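Local structure of capsid protein VP1 (Human polyomavirus 12, 6Y5Z) at residues D[53-58]-D[144-149]; D[152-157]-D[184-189]. The protein probably builds the icosahedral T=7 shell of the virus, assembling as disulfide-linked pentamers that also take part in attachment to the host cell. All blocks are in the same frame, centred on the assembly; numbering follows the deposited sequence.

Interaction 1 of 2, residues D[53-58]-D[144-149]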
ATOM      1  N   GLU D  53     -13.311 -36.311   4.575  1.00 24.52           N
ATOM      2  CA  GLU D  53     -14.115 -37.287   3.795  1.00 25.49           C
ATOM      3  C   GLU D  53     -15.613 -37.019   3.939  1.00 25.27           C
ATOM      4  O   GLU D  53     -16.381 -37.699   3.266  1.00 25.42           O
ATOM      5  CB  GLU D  53     -13.820 -38.708   4.284  1.00 26.64           C
ATOM      6  CG  GLU D  53     -12.396 -39.139   4.051  1.00 29.93           C
ATOM      7  CD  GLU D  53     -11.332 -38.591   4.992  1.00 32.44           C
ATOM      8  OE1 GLU D  53     -11.665 -38.081   6.115  1.00 26.77           O
ATOM      9  OE2 GLU D  53     -10.142 -38.681   4.593  1.00 37.43           O
ATOM     10  N   THR D  54     -16.037 -36.111   4.823  1.00 23.34           N
ATOM     11  CA  THR D  54     -17.467 -35.790   5.041  1.00 24.14           C
ATOM     12  C   THR D  54     -17.756 -34.339   4.662  1.00 22.32           C
ATOM     13  O   THR D  54     -18.689 -33.761   5.200  1.00 24.13           O
ATOM     14  CB  THR D  54     -17.874 -36.055   6.493  1.00 24.94           C
ATOM     15  OG1 THR D  54     -17.086 -35.216   7.340  1.00 25.95           O
ATOM     16  CG2 THR D  54     -17.695 -37.507   6.870  1.00 27.27           C
ATOM     17  N   ASP D  55     -16.951 -33.764   3.779  1.00 21.35           N
ATOM     18  CA  ASP D  55     -17.044 -32.329   3.427  1.00 19.96           C
ATOM     19  C   ASP D  55     -18.092 -32.207   2.318  1.00 19.39           C
ATOM     20  O   ASP D  55     -17.764 -32.536   1.160  1.00 18.27           O
ATOM     21  CB  ASP D  55     -15.666 -31.828   3.035  1.00 21.24           C
ATOM     22  CG  ASP D  55     -15.582 -30.335   2.793  1.00 21.83           C
ATOM     23  OD1 ASP D  55     -16.563 -29.623   3.052  1.00 20.88           O
ATOM     24  OD2 ASP D  55     -14.494 -29.927   2.369  1.00 26.95           O
ATOM     25  N   ARG D  56     -19.317 -31.824   2.698  1.00 18.94           N
ATOM     26  CA  ARG D  56     -20.524 -31.874   1.834  1.00 19.50           C
ATOM     27  C   ARG D  56     -21.216 -30.523   1.912  1.00 18.28           C
ATOM     28  O   ARG D  56     -22.242 -30.378   2.559  1.00 18.47           O
ATOM     29  CB  ARG D  56     -21.467 -32.995   2.292  1.00 21.86           C
ATOM     30  CG  ARG D  56     -20.922 -34.395   2.069  1.00 26.42           C
ATOM     31  CD  ARG D  56     -21.736 -35.487   2.764  1.00 29.65           C
ATOM     32  NE  ARG D  56     -20.957 -36.714   2.658  1.00 35.97           N
ATOM     33  CZ  ARG D  56     -20.776 -37.635   3.602  1.00 37.33           C
ATOM     34  NH1 ARG D  56     -21.355 -37.524   4.787  1.00 42.11           N
ATOM     35  NH2 ARG D  56     -20.012 -38.683   3.339  1.00 35.56           N
ATOM     36  N   PRO D  57     -20.638 -29.458   1.318  1.00 18.21           N
ATOM     37  CA  PRO D  57     -21.197 -28.121   1.484  1.00 17.93           C
ATOM     38  C   PRO D  57     -22.531 -27.978   0.774  1.00 18.50           C
ATOM     39  O   PRO D  57     -22.640 -28.382  -0.386  1.00 18.16           O
ATOM     40  CB  PRO D  57     -20.168 -27.225   0.792  1.00 18.20           C
ATOM     41  CG  PRO D  57     -19.550 -28.132  -0.227  1.00 17.94           C
ATOM     42  CD  PRO D  57     -19.436 -29.468   0.479  1.00 17.85           C
ATOM     43  N   PRO D  58     -23.575 -27.429   1.445  1.00 18.83           N
ATOM     44  CA  PRO D  58     -24.818 -27.075   0.758  1.00 20.48           C
ATOM     45  C   PRO D  58     -24.559 -25.955  -0.267  1.00 21.20           C
ATOM     46  O   PRO D  58     -23.717 -25.093  -0.008  1.00 19.54           O
ATOM     47  CB  PRO D  58     -25.735 -26.665   1.932  1.00 21.05           C
ATOM     48  CG  PRO D  58     -25.174 -27.431   3.108  1.00 22.35           C
ATOM     49  CD  PRO D  58     -23.680 -27.266   2.906  1.00 22.09           C
ATOM     50  N   HIS D 144      -9.389 -32.269  -2.935  1.00 16.21           N
ATOM     51  CA  HIS D 144      -9.966 -33.161  -3.964  1.00 16.63           C
ATOM     52  C   HIS D 144     -11.119 -33.989  -3.380  1.00 17.24           C
ATOM     53  O   HIS D 144     -11.858 -34.589  -4.177  1.00 18.45           O
ATOM     54  CB  HIS D 144      -8.861 -34.014  -4.600  1.00 17.06           C
ATOM     55  CG  HIS D 144      -8.379 -35.149  -3.768  1.00 16.84           C
ATOM     56  ND1 HIS D 144      -8.843 -36.461  -3.942  1.00 17.89           N
ATOM     57  CD2 HIS D 144      -7.439 -35.200  -2.793  1.00 18.01           C
ATOM     58  CE1 HIS D 144      -8.211 -37.253  -3.089  1.00 18.30           C
ATOM     59  NE2 HIS D 144      -7.352 -36.511  -2.356  1.00 17.95           N
ATOM     60  N   LEU D 145     -11.309 -34.010  -2.056  1.00 15.67           N
ATOM     61  CA  LEU D 145     -12.286 -34.928  -1.421  1.00 16.81           C
ATOM     62  C   LEU D 145     -13.646 -34.263  -1.213  1.00 16.45           C
ATOM     63  O   LEU D 145     -14.575 -34.969  -0.772  1.00 18.54           O
ATOM     64  CB  LEU D 145     -11.708 -35.452  -0.104  1.00 16.94           C
ATOM     65  CG  LEU D 145     -10.545 -36.423  -0.262  1.00 19.69           C
ATOM     66  CD1 LEU D 145      -9.940 -36.758   1.084  1.00 20.83           C
ATOM     67  CD2 LEU D 145     -11.004 -37.695  -0.978  1.00 20.23           C
ATOM     68  N   VAL D 146     -13.796 -32.972  -1.530  1.00 17.32           N
ATOM     69  CA  VAL D 146     -15.101 -32.291  -1.313  1.00 17.14           C
ATOM     70  C   VAL D 146     -16.156 -33.004  -2.173  1.00 16.77           C
ATOM     71  O   VAL D 146     -15.873 -33.311  -3.341  1.00 17.29           O
ATOM     72  CB  VAL D 146     -15.052 -30.783  -1.623  1.00 17.70           C
ATOM     73  CG1 VAL D 146     -16.404 -30.113  -1.405  1.00 17.95           C
ATOM     74  CG2 VAL D 146     -13.970 -30.067  -0.818  1.00 19.99           C
ATOM     75  N   GLN D 147     -17.333 -33.222  -1.590  1.00 16.44           N
ATOM     76  CA  GLN D 147     -18.528 -33.755  -2.288  1.00 17.98           C
ATOM     77  C   GLN D 147     -19.459 -32.577  -2.595  1.00 16.79           C
ATOM     78  O   GLN D 147     -20.149 -32.097  -1.667  1.00 16.89           O
ATOM     79  CB  GLN D 147     -19.209 -34.798  -1.401  1.00 20.47           C
ATOM     80  CG  GLN D 147     -18.267 -35.896  -0.943  1.00 24.78           C
ATOM     81  CD  GLN D 147     -18.959 -36.834   0.019  1.00 27.51           C
ATOM     82  OE1 GLN D 147     -20.111 -37.215  -0.183  1.00 32.41           O
ATOM     83  NE2 GLN D 147     -18.288 -37.144   1.113  1.00 28.59           N
ATOM     84  N   TYR D 148     -19.438 -32.096  -3.828  1.00 16.86           N
ATOM     85  CA  TYR D 148     -20.250 -30.929  -4.250  1.00 17.30           C
ATOM     86  C   TYR D 148     -21.692 -31.377  -4.421  1.00 18.08           C
ATOM     87  O   TYR D 148     -21.952 -32.516  -4.805  1.00 18.36           O
ATOM     88  CB  TYR D 148     -19.636 -30.238  -5.470  1.00 16.35           C
ATOM     89  CG  TYR D 148     -18.413 -29.463  -5.064  1.00 16.27           C
ATOM     90  CD1 TYR D 148     -18.521 -28.332  -4.268  1.00 16.54           C
ATOM     91  CD2 TYR D 148     -17.143 -29.924  -5.379  1.00 16.18           C
ATOM     92  CE1 TYR D 148     -17.383 -27.664  -3.829  1.00 17.45           C
ATOM     93  CE2 TYR D 148     -15.995 -29.259  -4.955  1.00 16.55           C
ATOM     94  CZ  TYR D 148     -16.122 -28.134  -4.162  1.00 16.08           C
ATOM     95  OH  TYR D 148     -15.017 -27.476  -3.698  1.00 16.81           O
ATOM     96  N   PRO D 149     -22.659 -30.495  -4.103  1.00 19.96           N
ATOM     97  CA  PRO D 149     -24.080 -30.805  -4.237  1.00 20.75           C
ATOM     98  C   PRO D 149     -24.487 -30.881  -5.712  1.00 21.39           C
ATOM     99  O   PRO D 149     -23.794 -30.364  -6.573  1.00 20.02           O
ATOM    100  CB  PRO D 149     -24.786 -29.645  -3.523  1.00 22.46           C
ATOM    101  CG  PRO D 149     -23.794 -28.513  -3.562  1.00 22.91           C
ATOM    102  CD  PRO D 149     -22.418 -29.143  -3.575  1.00 20.47           C
TER
HETATM  103  O   HOH W   1     -22.609 -31.180  -0.951  1.00 26.36           O
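Q147 grips the loop 53-58 through both backbone and side chain. Its N-H points at D55 O over 2.9 Å, with 173° at the hydrogen. The side chain, extended beyond CG, runs alongside that of R56, and R56 NE donates to Q147 OE1 at 3.0 Å. That bond uses the guanidinium edge, yet the donor stands 46° out of the carbonyl plane, and the two flat groups are turned 75° apart. A water donates to both P57 O and Q147 O, bridging the backbones beyond the direct bond.

An apolar contact flanks this polar line: P57 CD rests 3.6 Å from V146 CG1. Separately, the ring of P149 comes up to a carbonyl oxygen, with P149 CD 3.3 Å from P57 O. D55, with CG anti to the backbone N, brings OD2 within 3.2 Å of V146 CG2; its OD1 is hydrogen-bonded to H106 of a second subunit, which ties the loop to the pentamer interface.

The segments run in nearly the same direction, but neither is a regular strand. The first belongs to the connection between strands 9-26 and 66-71, the second to that between strands 136-139 and 173-175, so the contact joins two long surface loops.

Interaction 2 of 2, residues D[152-157]-D[184-189]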
ATOM      1  N   LEU D 152     -24.799 -28.016  -9.659  1.00 20.99           N
ATOM      2  CA  LEU D 152     -23.675 -27.052  -9.872  1.00 20.96           C
ATOM      3  C   LEU D 152     -22.825 -27.535 -11.032  1.00 22.07           C
ATOM      4  O   LEU D 152     -22.934 -28.715 -11.414  1.00 26.07           O
ATOM      5  CB  LEU D 152     -22.821 -26.940  -8.608  1.00 20.70           C
ATOM      6  CG  LEU D 152     -23.547 -26.482  -7.351  1.00 20.77           C
ATOM      7  CD1 LEU D 152     -22.552 -26.286  -6.217  1.00 21.14           C
ATOM      8  CD2 LEU D 152     -24.329 -25.195  -7.589  1.00 20.88           C
ATOM      9  N   ILE D 153     -21.966 -26.678 -11.566  1.00 18.62           N
ATOM     10  CA  ILE D 153     -20.900 -27.121 -12.493  1.00 17.55           C
ATOM     11  C   ILE D 153     -19.584 -26.977 -11.731  1.00 17.43           C
ATOM     12  O   ILE D 153     -19.248 -25.824 -11.329  1.00 16.05           O
ATOM     13  CB  ILE D 153     -20.878 -26.343 -13.823  1.00 19.04           C
ATOM     14  CG1 ILE D 153     -22.243 -26.260 -14.512  1.00 22.78           C
ATOM     15  CG2 ILE D 153     -19.826 -26.953 -14.727  1.00 18.89           C
ATOM     16  CD1 ILE D 153     -22.896 -27.599 -14.767  1.00 24.75           C
ATOM     17  N   VAL D 154     -18.916 -28.097 -11.507  1.00 16.20           N
ATOM     18  CA  VAL D 154     -17.635 -28.202 -10.756  1.00 16.19           C
ATOM     19  C   VAL D 154     -16.701 -29.070 -11.585  1.00 16.61           C
ATOM     20  O   VAL D 154     -17.141 -29.659 -12.575  1.00 16.10           O
ATOM     21  CB  VAL D 154     -17.872 -28.767  -9.343  1.00 17.15           C
ATOM     22  CG1 VAL D 154     -18.634 -27.785  -8.478  1.00 17.14           C
ATOM     23  CG2 VAL D 154     -18.599 -30.110  -9.372  1.00 17.40           C
ATOM     24  N   PRO D 155     -15.395 -29.149 -11.262  1.00 15.22           N
ATOM     25  CA  PRO D 155     -14.464 -29.953 -12.051  1.00 15.93           C
ATOM     26  C   PRO D 155     -14.938 -31.391 -12.327  1.00 16.15           C
ATOM     27  O   PRO D 155     -14.709 -31.882 -13.427  1.00 16.48           O
ATOM     28  CB  PRO D 155     -13.179 -29.875 -11.230  1.00 16.06           C
ATOM     29  CG  PRO D 155     -13.248 -28.466 -10.675  1.00 15.48           C
ATOM     30  CD  PRO D 155     -14.693 -28.348 -10.238  1.00 15.61           C
ATOM     31  N   LYS D 156     -15.614 -32.013 -11.367  1.00 16.26           N
ATOM     32  CA  LYS D 156     -16.162 -33.391 -11.549  1.00 17.64           C
ATOM     33  C   LYS D 156     -17.103 -33.418 -12.764  1.00 18.24           C
ATOM     34  O   LYS D 156     -17.234 -34.501 -13.396  1.00 18.01           O
ATOM     35  CB  LYS D 156     -16.891 -33.849 -10.288  1.00 19.38           C
ATOM     36  CG  LYS D 156     -17.366 -35.291 -10.339  1.00 22.72           C
ATOM     37  CD  LYS D 156     -18.183 -35.674  -9.143  1.00 24.66           C
ATOM     38  CE  LYS D 156     -18.685 -37.102  -9.243  1.00 28.26           C
ATOM     39  NZ  LYS D 156     -19.399 -37.496  -8.005  1.00 32.21           N
ATOM     40  N   SER D 157     -17.754 -32.299 -13.097  1.00 16.72           N
ATOM     41  CA  SER D 157     -18.685 -32.183 -14.251  1.00 17.62           C
ATOM     42  C   SER D 157     -17.937 -32.429 -15.570  1.00 19.45           C
ATOM     43  O   SER D 157     -18.625 -32.784 -16.550  1.00 21.10           O
ATOM     44  CB  SER D 157     -19.376 -30.845 -14.280  1.00 16.82           C
ATOM     45  OG  SER D 157     -20.063 -30.609 -13.059  1.00 18.64           O
ATOM     46  N   ILE D 184     -16.871 -20.139  -6.957  1.00 14.78           N
ATOM     47  CA  ILE D 184     -15.516 -19.536  -7.129  1.00 14.97           C
ATOM     48  C   ILE D 184     -14.461 -20.486  -6.531  1.00 13.42           C
ATOM     49  O   ILE D 184     -13.323 -20.503  -7.016  1.00 13.55           O
ATOM     50  CB  ILE D 184     -15.422 -18.101  -6.575  1.00 16.32           C
ATOM     51  CG1 ILE D 184     -15.487 -18.063  -5.059  1.00 17.60           C
ATOM     52  CG2 ILE D 184     -16.455 -17.173  -7.210  1.00 16.36           C
ATOM     53  CD1 ILE D 184     -15.075 -16.714  -4.498  1.00 17.75           C
ATOM     54  N   GLU D 185     -14.801 -21.283  -5.520  1.00 13.36           N
ATOM     55  CA  GLU D 185     -13.767 -22.087  -4.812  1.00 14.37           C
ATOM     56  C   GLU D 185     -13.244 -23.223  -5.699  1.00 14.84           C
ATOM     57  O   GLU D 185     -12.253 -23.819  -5.316  1.00 15.13           O
ATOM     58  CB  GLU D 185     -14.237 -22.561  -3.436  1.00 13.86           C
ATOM     59  CG  GLU D 185     -15.235 -23.679  -3.499  1.00 14.19           C
ATOM     60  CD  GLU D 185     -15.564 -24.282  -2.164  1.00 14.98           C
ATOM     61  OE1 GLU D 185     -15.833 -23.520  -1.192  1.00 16.74           O
ATOM     62  OE2 GLU D 185     -15.567 -25.534  -2.098  1.00 15.01           O
ATOM     63  N   THR D 186     -13.839 -23.490  -6.867  1.00 14.15           N
ATOM     64  CA  THR D 186     -13.368 -24.591  -7.745  1.00 13.73           C
ATOM     65  C   THR D 186     -12.887 -24.076  -9.096  1.00 13.45           C
ATOM     66  O   THR D 186     -12.452 -24.903  -9.868  1.00 13.41           O
ATOM     67  CB  THR D 186     -14.430 -25.691  -7.957  1.00 14.45           C
ATOM     68  OG1 THR D 186     -15.527 -25.221  -8.746  1.00 14.97           O
ATOM     69  CG2 THR D 186     -14.950 -26.238  -6.651  1.00 14.77           C
ATOM     70  N   TRP D 187     -13.025 -22.790  -9.412  1.00 12.74           N
ATOM     71  CA  TRP D 187     -12.781 -22.304 -10.800  1.00 12.97           C
ATOM     72  C   TRP D 187     -12.016 -20.982 -10.799  1.00 13.81           C
ATOM     73  O   TRP D 187     -12.475 -20.020 -10.132  1.00 14.33           O
ATOM     74  CB  TRP D 187     -14.103 -22.096 -11.546  1.00 12.64           C
ATOM     75  CG  TRP D 187     -14.943 -23.313 -11.786  1.00 12.70           C
ATOM     76  CD1 TRP D 187     -16.152 -23.580 -11.234  1.00 13.63           C
ATOM     77  CD2 TRP D 187     -14.652 -24.397 -12.684  1.00 12.94           C
ATOM     78  NE1 TRP D 187     -16.648 -24.760 -11.732  1.00 13.72           N
ATOM     79  CE2 TRP D 187     -15.756 -25.276 -12.630  1.00 13.38           C
ATOM     80  CE3 TRP D 187     -13.592 -24.689 -13.542  1.00 12.73           C
ATOM     81  CZ2 TRP D 187     -15.785 -26.451 -13.385  1.00 14.11           C
ATOM     82  CZ3 TRP D 187     -13.608 -25.869 -14.253  1.00 13.64           C
ATOM     83  CH2 TRP D 187     -14.712 -26.718 -14.195  1.00 13.81           C
ATOM     84  N   SER D 188     -10.957 -20.928 -11.587  1.00 14.23           N
ATOM     85  CA  SER D 188     -10.110 -19.740 -11.819  1.00 15.01           C
ATOM     86  C   SER D 188     -10.311 -19.316 -13.256  1.00 15.02           C
ATOM     87  O   SER D 188     -10.464 -20.169 -14.128  1.00 14.00           O
ATOM     88  CB  SER D 188      -8.662 -20.071 -11.603  1.00 15.18           C
ATOM     89  OG  SER D 188      -8.422 -20.466 -10.275  1.00 18.31           O
ATOM     90  N   PRO D 189     -10.184 -18.022 -13.585  1.00 14.87           N
ATOM     91  CA  PRO D 189     -10.058 -17.625 -14.984  1.00 14.49           C
ATOM     92  C   PRO D 189      -8.822 -18.317 -15.553  1.00 15.72           C
ATOM     93  O   PRO D 189      -7.792 -18.403 -14.868  1.00 15.66           O
ATOM     94  CB  PRO D 189      -9.925 -16.104 -14.993  1.00 15.10           C
ATOM     95  CG  PRO D 189     -10.192 -15.679 -13.581  1.00 16.78           C
ATOM     96  CD  PRO D 189     -10.129 -16.880 -12.665  1.00 15.28           C
TER
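W187, P155 and T186 account for most of the buried surface, and the indole is the centrepiece. Its NE1 donates to I153 O at 2.8 Å with an angle of 169° at the hydrogen. The acceptor lies only 7° from the indole plane, so the bond leaves the ring edge in the normal N-H direction, although NE1 itself stands well out of the plane of the I153 carbonyl. A buried indole nitrogen is thereby satisfied by loop backbone. With CG anti to its carbonyl carbon, W187 carries the ring from strand 187-189 to the loop.

P155 packs over one face of the same indole. Its CD is 4.2 Å from the centroid of the six-membered ring, 27° off the normal, which meets the geometry of a CH-pi contact. Just before the proline, V154 C comes within 3.3 Å of W187 CZ2.

T186 CB packs against the same proline carbon, 3.5 Å from P155 CD, and stands over the same face of the indole, so the pyrrolidine touches threonine and tryptophan together.

The loop's own turn is held by S157, whose N donates to V154 O at 2.8 Å and whose OG accepts from V154 N. Outside the pair, Y182 meets the indole with its ring, and W187 O accepts a bond from Y65 OH.

The arrangement is a buried tryptophan at the start of an edge strand, hydrogen-bonded to a loop carbonyl with a proline CH-pi contact over its face, within the elaborate loops that decorate the VP1 beta-sandwich.

How the interactions relate
Interaction 1 is a surface contact, centred about 23 Å from the chain centre, whereas interaction 2 is buried, with its centre about 13 Å away. Both draw a segment from the same connection, between strands 136-139 and 173-175, which pairs first with the loop 53-58 and then with the start of strand 187-189. Backbone, amide, guanidinium and water bonds dominate the surface contact; one indole bond set in apolar packing dominates the inner one. Y148 links them: its OH probably bonds E185 OE2 at 2.6 Å, and its CG lies 3.8 Å from V154 CG1. H106 of the second subunit also bonds E185, so one neighbouring histidine touches both contacts.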